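Local coordinates for AB hydrolase-1 domain-containing protein (PDB 4L9A) that belongs to the alpha/beta hydrolases and probably acts as a carboxylesterase, cleaving ester bonds, at residues S111-V116 against Q284-H289. Numbering follows the deposited sequence.
Sequences SYLLCV and QLLSNH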
# COMPACT_ATOMS: atom_id res chain seq x y z
N SER A 111 -10.79 15.72 -3.01
CA SER A 111 -9.92 15.05 -3.97
C SER A 111 -8.78 14.32 -3.26
O SER A 111 -8.47 14.62 -2.10
CB SER A 111 -9.36 16.06 -4.98
OG SER A 111 -8.60 17.05 -4.31
N TYR A 112 -8.18 13.35 -3.94
CA TYR A 112 -7.14 12.56 -3.30
C TYR A 112 -6.12 12.00 -4.29
O TYR A 112 -6.36 11.96 -5.51
CB TYR A 112 -7.77 11.39 -2.54
CG TYR A 112 -8.41 10.37 -3.45
CD1 TYR A 112 -9.65 10.60 -4.03
CD2 TYR A 112 -7.76 9.18 -3.73
CE1 TYR A 112 -10.24 9.65 -4.87
CE2 TYR A 112 -8.33 8.22 -4.56
CZ TYR A 112 -9.57 8.47 -5.13
OH TYR A 112 -10.14 7.52 -5.95
N LEU A 113 -4.98 11.58 -3.75
CA LEU A 113 -4.04 10.73 -4.47
C LEU A 113 -3.88 9.47 -3.64
O LEU A 113 -3.88 9.52 -2.41
CB LEU A 113 -2.68 11.41 -4.64
CG LEU A 113 -2.60 12.54 -5.66
CD1 LEU A 113 -3.09 13.84 -5.04
CD2 LEU A 113 -1.17 12.69 -6.16
N LEU A 114 -3.79 8.33 -4.32
CA LEU A 114 -3.55 7.06 -3.66
C LEU A 114 -2.06 6.75 -3.72
O LEU A 114 -1.45 6.87 -4.79
CB LEU A 114 -4.33 5.95 -4.37
CG LEU A 114 -5.70 5.64 -3.79
CD1 LEU A 114 -6.54 4.82 -4.76
CD2 LEU A 114 -5.53 4.93 -2.45
N CYS A 115 -1.49 6.34 -2.59
CA CYS A 115 -0.10 5.91 -2.54
C CYS A 115 -0.10 4.53 -1.91
O CYS A 115 -0.52 4.36 -0.77
CB CYS A 115 0.74 6.89 -1.70
SG CYS A 115 2.52 6.43 -1.54
N VAL A 116 0.35 3.53 -2.66
CA VAL A 116 0.26 2.16 -2.16
C VAL A 116 1.55 1.41 -2.36
O VAL A 116 2.37 1.75 -3.25
CB VAL A 116 -0.89 1.39 -2.85
CG1 VAL A 116 -2.15 2.23 -2.90
CG2 VAL A 116 -0.48 0.97 -4.29
N GLN A 284 6.47 17.35 -8.38
CA GLN A 284 6.38 17.67 -9.80
C GLN A 284 4.99 17.38 -10.34
O GLN A 284 4.44 18.15 -11.12
CB GLN A 284 7.44 16.89 -10.58
CG GLN A 284 7.22 16.88 -12.08
CD GLN A 284 8.31 16.11 -12.81
OE1 GLN A 284 8.74 15.05 -12.37
NE2 GLN A 284 8.75 16.65 -13.94
N LEU A 285 4.41 16.26 -9.91
CA LEU A 285 3.08 15.87 -10.34
C LEU A 285 2.06 16.93 -9.92
O LEU A 285 1.24 17.38 -10.73
CB LEU A 285 2.69 14.50 -9.76
CG LEU A 285 1.30 13.97 -10.11
CD1 LEU A 285 1.08 13.98 -11.61
CD2 LEU A 285 1.11 12.57 -9.56
N LEU A 286 2.13 17.33 -8.66
CA LEU A 286 1.18 18.30 -8.11
C LEU A 286 1.33 19.69 -8.72
O LEU A 286 0.34 20.40 -8.91
CB LEU A 286 1.33 18.38 -6.59
CG LEU A 286 1.03 17.07 -5.87
CD1 LEU A 286 1.11 17.27 -4.36
CD2 LEU A 286 -0.34 16.57 -6.28
N SER A 287 2.56 20.08 -9.03
CA SER A 287 2.80 21.42 -9.56
C SER A 287 2.25 21.57 -10.98
O SER A 287 1.96 22.69 -11.41
CB SER A 287 4.29 21.75 -9.52
OG SER A 287 5.01 20.89 -10.39
N ASN A 288 2.11 20.45 -11.68
CA ASN A 288 1.69 20.48 -13.09
C ASN A 288 0.32 19.86 -13.39
O ASN A 288 0.01 19.59 -14.55
CB ASN A 288 2.76 19.83 -13.97
CG ASN A 288 4.09 20.55 -13.89
OD1 ASN A 288 5.11 19.94 -13.55
ND2 ASN A 288 4.09 21.84 -14.19
N HIS A 289 -0.49 19.64 -12.36
CA HIS A 289 -1.76 18.94 -12.51
C HIS A 289 -2.87 19.91 -12.89
O HIS A 289 -3.13 20.87 -12.17
CB HIS A 289 -2.11 18.22 -11.21
CG HIS A 289 -3.03 17.06 -11.38
ND1 HIS A 289 -4.29 17.18 -11.94
CD2 HIS A 289 -2.89 15.75 -11.06
CE1 HIS A 289 -4.88 16.00 -11.96
NE2 HIS A 289 -4.05 15.11 -11.43
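No flat group enters the contact of L113 with L285 and L286; the two nearby rings, Y112 and H289, belong to its surroundings. The Y112 ring has CG of L114 at its edge, in plane, and meets F104 edge-to-face, while its OH is hydrogen-bonded to S131 OG. H289 CD2 comes no nearer than 6.0 Å to L113 CD2; ND1 is hydrogen-bonded to K291 N, and NE2 makes a weak hydrogen bond to L136 O.

The join itself is wholly apolar. L113 points toward the helix, its CG beside the backbone N (chi1 -73°), and offers both methyls. CD2 does most of the work: it meets CD2 of L285 tip to tip at 4.1 Å and CD2 of L286 at 4.0 Å. The L286 methyl also lies 4.1 Å from L113 CD1, so it touches both prongs of the leucine fork as the two side chains cross. L285 reaches inward with CG anti to its backbone N (chi1 179°), whereas L286 sets out neither toward nor away from the strand, and only its end comes near. These are ordinary van der Waals distances, and 104 Å² is buried, counting both segments.

Just beyond, the helix runs out: S287 OG donates to Q284 O at 2.9 Å from above the carbonyl plane, and N288 is the first residue to leave helical geometry. The L285 carbonyl oxygen accepts a hydrogen bond from Q258 NE2.

L113 lies near the start of strand 111-117, which in this fold leads into the nucleophile elbow ahead of helix 120-130. That helix covers the face bearing Y112, L114 and V116. Strand 111-117 runs between the parallel strands 43-47 and 134-141, and helix 275-287 belongs to the layer on the other face of the alpha/beta/alpha sandwich.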